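Local coordinates for protein transketolase (Campylobacter jejuni, PDB 3L84) that is a transketolase, a two-chain enzyme whose subunits each have two thiamine diphosphate-binding-fold domains (cofactor-binding and pyrimidine-binding) and a C-terminal domain, at residues F510-E522 with L564-L576. Residues are numbered along the deposited sequence; the frame is centred on the assembly and turned at random.
Sequences FGDVKNGAYLLKE and LFEKQDKAYQERL
Phe510 lies flat beneath the guanidinium of Arg575, the two planes 14° apart, in a stacked cation-pi contact. At its root, Phe510 CB sits against Arg575 NH2. Next comes Phe510 CG, under Arg575 CZ at 3.6 Å, and then Phe510 CD1 and CE1, both facing Arg575 NH1, which is 3.3 Å from Phe510 CD1. On the other flank CD2 meets Leu576 CD1, a methyl at the ring's edge. Farther out, Phe510 CE2 comes within 3.4 Å of Tyr572 CE1, and CZ also borders that ring; the two rings are slid apart and barely overlap.

Arg575 leaves its helix with CG anti to the backbone N (chi1 -180°) and runs extended to NE, laying CD over the Phe510 face. Arg575 grips Glu522 side-on, NH2 reaching OE1 at 2.9 Å in a nearly straight bond and NE reaching OE2, each oxygen using its syn lone pair. This salt bridge should hold the guanidinium flat over the ring. A water joins Glu522 OE2 to Arg575 O.

Deeper in, Tyr572 OH donates to a lone pair of Ala517 O at 2.7 Å, and Ala517 CB stands 3.5 Å above the centre of the Phe565 ring. Asp569 N-caps helix 570-576, its OD1 accepting from Tyr572 N.

Within the C-terminal domain, helix 562-566 packs on turn and loop 513-517, helix 570-576 on Phe510 and the start of edge strand 518-521, which pairs antiparallel with 554-558; Val513 and Leu564 both reach helix 476-488.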
ATOM      1  N   PHE A 510      -2.442 -35.698  16.029  1.00 10.19           N
ATOM      2  CA  PHE A 510      -2.946 -36.190  14.754  1.00 10.11           C
ATOM      3  C   PHE A 510      -2.774 -35.054  13.748  1.00  9.71           C
ATOM      4  O   PHE A 510      -3.110 -33.916  14.036  1.00  9.89           O
ATOM      5  CB  PHE A 510      -4.418 -36.641  14.838  1.00 11.07           C
ATOM      6  CG  PHE A 510      -4.987 -36.986  13.501  1.00 11.52           C
ATOM      7  CD1 PHE A 510      -4.643 -38.167  12.879  1.00 14.98           C
ATOM      8  CD2 PHE A 510      -5.790 -36.101  12.833  1.00 14.15           C
ATOM      9  CE1 PHE A 510      -5.134 -38.467  11.607  1.00 17.60           C
ATOM     10  CE2 PHE A 510      -6.297 -36.408  11.588  1.00 16.28           C
ATOM     11  CZ  PHE A 510      -5.962 -37.566  10.984  1.00 16.43           C
ATOM     12  N   GLY A 511      -2.232 -35.372  12.576  1.00  9.58           N
ATOM     13  CA  GLY A 511      -1.896 -34.387  11.574  1.00  9.24           C
ATOM     14  C   GLY A 511      -0.653 -33.588  11.894  1.00  9.32           C
ATOM     15  O   GLY A 511       0.010 -33.827  12.925  1.00  9.78           O
ATOM     16  N   ASP A 512      -0.276 -32.648  11.031  1.00  8.92           N
ATOM     17  CA  ASP A 512       0.886 -31.827  11.313  1.00  9.37           C
ATOM     18  C   ASP A 512       0.731 -30.492  10.572  1.00  8.33           C
ATOM     19  O   ASP A 512      -0.275 -30.231   9.910  1.00  8.59           O
ATOM     20  CB  ASP A 512       2.206 -32.568  10.948  1.00  9.69           C
ATOM     21  CG  ASP A 512       3.373 -32.196  11.866  1.00 10.12           C
ATOM     22  OD1 ASP A 512       3.424 -31.100  12.415  1.00 12.71           O
ATOM     23  OD2 ASP A 512       4.242 -33.098  12.039  1.00 16.39           O
ATOM     24  N   VAL A 513       1.770 -29.681  10.612  1.00  9.15           N
ATOM     25  CA  VAL A 513       1.769 -28.369   9.989  1.00  9.43           C
ATOM     26  C   VAL A 513       1.485 -28.467   8.497  1.00  9.03           C
ATOM     27  O   VAL A 513       0.787 -27.598   7.957  1.00  8.97           O
ATOM     28  CB  VAL A 513       3.112 -27.655  10.273  1.00  9.67           C
ATOM     29  CG1 VAL A 513       3.219 -26.317   9.530  1.00  9.76           C
ATOM     30  CG2 VAL A 513       3.299 -27.406  11.800  1.00  9.96           C
ATOM     31  N   LYS A 514       1.943 -29.536   7.834  1.00  8.31           N
ATOM     32  CA  LYS A 514       1.677 -29.773   6.407  1.00  9.22           C
ATOM     33  C   LYS A 514       0.201 -29.780   6.045  1.00  8.13           C
ATOM     34  O   LYS A 514      -0.152 -29.531   4.877  1.00  9.50           O
ATOM     35  CB  LYS A 514       2.338 -31.096   5.949  1.00  9.28           C
ATOM     36  CG  LYS A 514       1.721 -32.339   6.546  1.00 11.23           C
ATOM     37  CD  LYS A 514       2.379 -33.640   6.114  1.00 14.62           C
ATOM     38  CE  LYS A 514       1.987 -34.768   7.029  1.00 17.94           C
ATOM     39  NZ  LYS A 514       0.540 -34.893   7.343  1.00 22.29           N
ATOM     40  N   ASN A 515      -0.666 -30.112   7.004  1.00  7.70           N
ATOM     41  CA  ASN A 515      -2.126 -30.109   6.819  1.00  8.19           C
ATOM     42  C   ASN A 515      -2.773 -28.771   7.077  1.00  8.64           C
ATOM     43  O   ASN A 515      -3.985 -28.669   6.974  1.00  8.60           O
ATOM     44  CB  ASN A 515      -2.754 -31.159   7.744  1.00  8.30           C
ATOM     45  CG  ASN A 515      -2.188 -32.539   7.524  1.00  8.93           C
ATOM     46  OD1 ASN A 515      -1.362 -33.044   8.319  1.00 10.13           O
ATOM     47  ND2 ASN A 515      -2.588 -33.153   6.432  1.00 10.74           N
ATOM     48  N   GLY A 516      -1.988 -27.758   7.457  1.00  9.19           N
ATOM     49  CA  GLY A 516      -2.499 -26.419   7.766  1.00  9.27           C
ATOM     50  C   GLY A 516      -3.040 -26.258   9.171  1.00  9.85           C
ATOM     51  O   GLY A 516      -2.773 -25.264   9.829  1.00 10.67           O
ATOM     52  N   ALA A 517      -3.838 -27.217   9.585  1.00  8.95           N
ATOM     53  CA  ALA A 517      -4.299 -27.310  10.972  1.00  9.60           C
ATOM     54  C   ALA A 517      -4.111 -28.737  11.415  1.00  8.91           C
ATOM     55  O   ALA A 517      -4.194 -29.656  10.578  1.00  9.57           O
ATOM     56  CB  ALA A 517      -5.776 -26.902  11.102  1.00  9.90           C
ATOM     57  N   TYR A 518      -3.865 -28.960  12.709  1.00  8.98           N
ATOM     58  CA  TYR A 518      -3.686 -30.317  13.236  1.00  8.64           C
ATOM     59  C   TYR A 518      -4.106 -30.339  14.699  1.00  9.13           C
ATOM     60  O   TYR A 518      -4.258 -29.277  15.330  1.00  9.38           O
ATOM     61  CB  TYR A 518      -2.228 -30.782  13.047  1.00  9.45           C
ATOM     62  CG  TYR A 518      -1.211 -30.005  13.829  1.00  9.33           C
ATOM     63  CD1 TYR A 518      -0.756 -30.476  15.040  1.00 10.43           C
ATOM     64  CD2 TYR A 518      -0.673 -28.816  13.356  1.00  9.08           C
ATOM     65  CE1 TYR A 518       0.170 -29.762  15.792  1.00 11.99           C
ATOM     66  CE2 TYR A 518       0.241 -28.122  14.093  1.00  9.21           C
ATOM     67  CZ  TYR A 518       0.694 -28.603  15.297  1.00 10.84           C
ATOM     68  OH  TYR A 518       1.627 -27.946  16.059  1.00 13.27           O
ATOM     69  N   LEU A 519      -4.275 -31.540  15.235  1.00  8.54           N
ATOM     70  CA  LEU A 519      -4.693 -31.678  16.635  1.00  9.11           C
ATOM     71  C   LEU A 519      -3.506 -31.679  17.601  1.00  9.72           C
ATOM     72  O   LEU A 519      -2.573 -32.453  17.425  1.00  9.44           O
ATOM     73  CB  LEU A 519      -5.504 -32.972  16.834  1.00 10.58           C
ATOM     74  CG  LEU A 519      -6.953 -32.951  16.364  1.00 11.39           C
ATOM     75  CD1 LEU A 519      -7.502 -34.352  16.305  1.00 10.64           C
ATOM     76  CD2 LEU A 519      -7.800 -32.075  17.303  1.00 11.07           C
ATOM     77  N   LEU A 520      -3.566 -30.822  18.622  1.00 10.56           N
ATOM     78  CA  LEU A 520      -2.650 -30.833  19.779  1.00 11.00           C
ATOM     79  C   LEU A 520      -3.254 -31.606  20.941  1.00 11.82           C
ATOM     80  O   LEU A 520      -2.532 -32.076  21.821  1.00 12.95           O
ATOM     81  CB  LEU A 520      -2.360 -29.400  20.289  1.00 11.71           C
ATOM     82  CG  LEU A 520      -1.492 -28.605  19.378  1.00 12.78           C
ATOM     83  CD1 LEU A 520      -1.463 -27.169  19.846  1.00 13.69           C
ATOM     84  CD2 LEU A 520      -0.079 -29.181  19.348  1.00 15.16           C
ATOM     85  N   LYS A 521      -4.583 -31.675  20.992  1.00 11.46           N
ATOM     86  CA  LYS A 521      -5.292 -32.361  22.076  1.00 11.10           C
ATOM     87  C   LYS A 521      -6.537 -32.921  21.470  1.00 10.39           C
ATOM     88  O   LYS A 521      -7.224 -32.225  20.710  1.00 10.37           O
ATOM     89  CB  LYS A 521      -5.628 -31.391  23.222  1.00 11.09           C
ATOM     90  CG  LYS A 521      -6.350 -31.995  24.402  1.00 17.46           C
ATOM     91  CD  LYS A 521      -6.578 -30.903  25.439  1.00 22.92           C
ATOM     92  CE  LYS A 521      -7.419 -31.331  26.608  1.00 26.55           C
ATOM     93  NZ  LYS A 521      -7.169 -30.368  27.725  1.00 27.69           N
ATOM     94  N   GLU A 522      -6.816 -34.186  21.755  1.00 10.93           N
ATOM     95  CA  GLU A 522      -7.987 -34.866  21.207  1.00 11.34           C
ATOM     96  C   GLU A 522      -8.664 -35.618  22.315  1.00 11.78           C
ATOM     97  O   GLU A 522      -8.019 -36.387  23.019  1.00 12.42           O
ATOM     98  CB  GLU A 522      -7.600 -35.830  20.091  1.00 11.34           C
ATOM     99  CG  GLU A 522      -8.783 -36.480  19.328  1.00 13.61           C
ATOM    100  CD  GLU A 522      -8.392 -37.275  18.103  1.00 14.05           C
ATOM    101  OE1 GLU A 522      -7.272 -37.819  18.059  1.00 15.63           O
ATOM    102  OE2 GLU A 522      -9.225 -37.393  17.185  1.00 16.05           O
ATOM    103  N   LEU A 564      -3.610 -23.915   3.735  1.00  8.22           N
ATOM    104  CA  LEU A 564      -3.370 -25.341   3.641  1.00  8.79           C
ATOM    105  C   LEU A 564      -4.505 -26.126   4.237  1.00  7.64           C
ATOM    106  O   LEU A 564      -4.862 -27.180   3.711  1.00  8.99           O
ATOM    107  CB  LEU A 564      -2.048 -25.761   4.310  1.00  9.12           C
ATOM    108  CG  LEU A 564      -0.786 -25.322   3.618  1.00  8.81           C
ATOM    109  CD1 LEU A 564       0.438 -25.699   4.478  1.00 11.09           C
ATOM    110  CD2 LEU A 564      -0.694 -25.891   2.230  1.00 11.36           C
ATOM    111  N   PHE A 565      -5.101 -25.638   5.313  1.00  8.17           N
ATOM    112  CA  PHE A 565      -6.233 -26.335   5.917  1.00  7.98           C
ATOM    113  C   PHE A 565      -7.409 -26.439   4.943  1.00  8.59           C
ATOM    114  O   PHE A 565      -8.120 -27.458   4.889  1.00  8.44           O
ATOM    115  CB  PHE A 565      -6.636 -25.692   7.261  1.00  9.05           C
ATOM    116  CG  PHE A 565      -7.602 -26.485   8.062  1.00  9.17           C
ATOM    117  CD1 PHE A 565      -7.541 -27.872   8.131  1.00  9.31           C
ATOM    118  CD2 PHE A 565      -8.536 -25.821   8.842  1.00 11.28           C
ATOM    119  CE1 PHE A 565      -8.439 -28.577   8.901  1.00 10.08           C
ATOM    120  CE2 PHE A 565      -9.416 -26.532   9.637  1.00 13.47           C
ATOM    121  CZ  PHE A 565      -9.384 -27.908   9.671  1.00 12.38           C
ATOM    122  N   GLU A 566      -7.631 -25.380   4.173  1.00  8.60           N
ATOM    123  CA  GLU A 566      -8.687 -25.340   3.159  1.00  8.85           C
ATOM    124  C   GLU A 566      -8.531 -26.453   2.117  1.00  9.42           C
ATOM    125  O   GLU A 566      -9.514 -26.808   1.465  1.00 11.16           O
ATOM    126  CB  GLU A 566      -8.728 -23.989   2.438  1.00  9.76           C
ATOM    127  CG  GLU A 566      -9.138 -22.825   3.286  1.00 10.31           C
ATOM    128  CD  GLU A 566      -9.206 -21.541   2.495  1.00 12.32           C
ATOM    129  OE1 GLU A 566      -8.143 -20.901   2.241  1.00 12.05           O
ATOM    130  OE2 GLU A 566     -10.324 -21.141   2.105  1.00 13.13           O
ATOM    131  N   LYS A 567      -7.308 -26.954   1.906  1.00  9.39           N
ATOM    132  CA  LYS A 567      -7.043 -27.993   0.899  1.00 10.19           C
ATOM    133  C   LYS A 567      -7.248 -29.408   1.430  1.00  9.24           C
ATOM    134  O   LYS A 567      -7.169 -30.363   0.651  1.00 11.02           O
ATOM    135  CB  LYS A 567      -5.613 -27.915   0.382  1.00 10.86           C
ATOM    136  CG  LYS A 567      -5.251 -26.613  -0.245  1.00 13.82           C
ATOM    137  CD  LYS A 567      -3.827 -26.581  -0.827  1.00 17.55           C
ATOM    138  CE  LYS A 567      -3.669 -27.482  -2.070  1.00 19.74           C
ATOM    139  NZ  LYS A 567      -4.679 -27.253  -3.185  1.00 26.68           N
ATOM    140  N   GLN A 568      -7.499 -29.584   2.723  1.00  9.11           N
ATOM    141  CA  GLN A 568      -7.566 -30.932   3.294  1.00  9.98           C
ATOM    142  C   GLN A 568      -8.880 -31.600   2.963  1.00 10.99           C
ATOM    143  O   GLN A 568      -9.868 -30.915   2.675  1.00 11.92           O
ATOM    144  CB  GLN A 568      -7.366 -30.870   4.810  1.00  8.81           C
ATOM    145  CG  GLN A 568      -6.053 -30.226   5.243  1.00 10.44           C
ATOM    146  CD  GLN A 568      -4.874 -30.770   4.512  1.00  8.28           C
ATOM    147  OE1 GLN A 568      -4.164 -30.020   3.792  1.00 11.80           O
ATOM    148  NE2 GLN A 568      -4.646 -32.059   4.659  1.00  8.24           N
ATOM    149  N   ASP A 569      -8.912 -32.925   3.001  1.00 11.93           N
ATOM    150  CA  ASP A 569     -10.171 -33.575   2.666  1.00 13.24           C
ATOM    151  C   ASP A 569     -11.144 -33.549   3.827  1.00 12.62           C
ATOM    152  O   ASP A 569     -10.793 -33.197   4.955  1.00 12.18           O
ATOM    153  CB  ASP A 569      -9.994 -34.960   2.065  1.00 13.87           C
ATOM    154  CG  ASP A 569      -9.360 -35.947   2.984  1.00 15.81           C
ATOM    155  OD1 ASP A 569      -9.496 -35.832   4.221  1.00 18.43           O
ATOM    156  OD2 ASP A 569      -8.766 -36.921   2.433  1.00 21.55           O
ATOM    157  N   LYS A 570     -12.401 -33.850   3.527  1.00 13.24           N
ATOM    158  CA  LYS A 570     -13.463 -33.733   4.516  1.00 13.39           C
ATOM    159  C   LYS A 570     -13.239 -34.641   5.717  1.00 12.84           C
ATOM    160  O   LYS A 570     -13.471 -34.244   6.860  1.00 13.83           O
ATOM    161  CB  LYS A 570     -14.824 -34.038   3.879  1.00 14.26           C
ATOM    162  N   ALA A 571     -12.770 -35.846   5.473  1.00 12.46           N
ATOM    163  CA  ALA A 571     -12.459 -36.768   6.561  1.00 12.53           C
ATOM    164  C   ALA A 571     -11.456 -36.164   7.565  1.00 11.24           C
ATOM    165  O   ALA A 571     -11.605 -36.310   8.774  1.00 12.49           O
ATOM    166  CB  ALA A 571     -11.966 -38.103   6.017  1.00 13.11           C
ATOM    167  N   TYR A 572     -10.419 -35.507   7.055  1.00 10.06           N
ATOM    168  CA  TYR A 572      -9.417 -34.896   7.913  1.00  9.52           C
ATOM    169  C   TYR A 572     -10.034 -33.731   8.722  1.00  9.53           C
ATOM    170  O   TYR A 572      -9.902 -33.647   9.948  1.00 10.00           O
ATOM    171  CB  TYR A 572      -8.243 -34.408   7.057  1.00  8.28           C
ATOM    172  CG  TYR A 572      -7.158 -33.815   7.914  1.00  8.76           C
ATOM    173  CD1 TYR A 572      -6.201 -34.619   8.507  1.00  8.95           C
ATOM    174  CD2 TYR A 572      -7.093 -32.467   8.147  1.00  8.96           C
ATOM    175  CE1 TYR A 572      -5.258 -34.112   9.328  1.00  9.89           C
ATOM    176  CE2 TYR A 572      -6.125 -31.920   8.985  1.00  8.48           C
ATOM    177  CZ  TYR A 572      -5.211 -32.771   9.569  1.00  8.69           C
ATOM    178  OH  TYR A 572      -4.241 -32.314  10.417  1.00  9.58           O
ATOM    179  N   GLN A 573     -10.749 -32.853   8.033  1.00  9.36           N
ATOM    180  CA  GLN A 573     -11.349 -31.693   8.695  1.00 10.34           C
ATOM    181  C   GLN A 573     -12.332 -32.146   9.768  1.00 11.76           C
ATOM    182  O   GLN A 573     -12.364 -31.564  10.851  1.00 12.69           O
ATOM    183  CB  GLN A 573     -12.060 -30.779   7.682  1.00 10.86           C
ATOM    184  CG  GLN A 573     -11.095 -30.134   6.644  1.00 12.32           C
ATOM    185  CD  GLN A 573     -11.764 -29.240   5.636  1.00 14.10           C
ATOM    186  OE1 GLN A 573     -12.950 -29.333   5.427  1.00 17.37           O
ATOM    187  NE2 GLN A 573     -10.991 -28.365   4.982  1.00 13.30           N
ATOM    188  N   GLU A 574     -13.107 -33.178   9.464  1.00 11.43           N
ATOM    189  CA  GLU A 574     -14.124 -33.671  10.390  1.00 11.74           C
ATOM    190  C   GLU A 574     -13.529 -34.318  11.626  1.00 11.85           C
ATOM    191  O   GLU A 574     -14.153 -34.290  12.705  1.00 12.07           O
ATOM    192  CB  GLU A 574     -15.068 -34.659   9.687  1.00 13.17           C
ATOM    193  CG  GLU A 574     -15.973 -33.965   8.723  1.00 16.03           C
ATOM    194  CD  GLU A 574     -16.933 -34.884   8.001  1.00 21.53           C
ATOM    195  OE1 GLU A 574     -16.789 -36.127   8.102  1.00 23.30           O
ATOM    196  OE2 GLU A 574     -17.826 -34.339   7.314  1.00 23.19           O
ATOM    197  N   ARG A 575     -12.362 -34.934  11.501  1.00 10.75           N
ATOM    198  CA  ARG A 575     -11.691 -35.447  12.677  1.00 11.06           C
ATOM    199  C   ARG A 575     -11.271 -34.312  13.603  1.00 11.20           C
ATOM    200  O   ARG A 575     -11.405 -34.419  14.818  1.00 12.35           O
ATOM    201  CB  ARG A 575     -10.487 -36.286  12.319  1.00 11.85           C
ATOM    202  CG  ARG A 575      -9.814 -36.810  13.565  1.00 14.40           C
ATOM    203  CD  ARG A 575      -9.113 -38.114  13.381  1.00 17.07           C
ATOM    204  NE  ARG A 575      -8.364 -38.412  14.589  1.00 16.82           N
ATOM    205  CZ  ARG A 575      -7.465 -39.375  14.677  1.00 16.58           C
ATOM    206  NH1 ARG A 575      -7.225 -40.157  13.629  1.00 18.80           N
ATOM    207  NH2 ARG A 575      -6.790 -39.535  15.811  1.00 17.15           N
ATOM    208  N   LEU A 576     -10.740 -33.227  13.036  1.00  9.96           N
ATOM    209  CA  LEU A 576     -10.314 -32.100  13.860  1.00 11.07           C
ATOM    210  C   LEU A 576     -11.462 -31.359  14.530  1.00 10.14           C
ATOM    211  O   LEU A 576     -11.376 -31.004  15.724  1.00 12.09           O
ATOM    212  CB  LEU A 576      -9.526 -31.085  13.038  1.00 10.14           C
ATOM    213  CG  LEU A 576      -8.017 -31.339  12.941  1.00  9.81           C
ATOM    214  CD1 LEU A 576      -7.649 -32.759  12.474  1.00  9.99           C
ATOM    215  CD2 LEU A 576      -7.388 -30.282  12.046  1.00 10.08           C
TER
HETATM  216  O   HOH W   1     -11.376 -35.840  17.139  1.00 13.01           O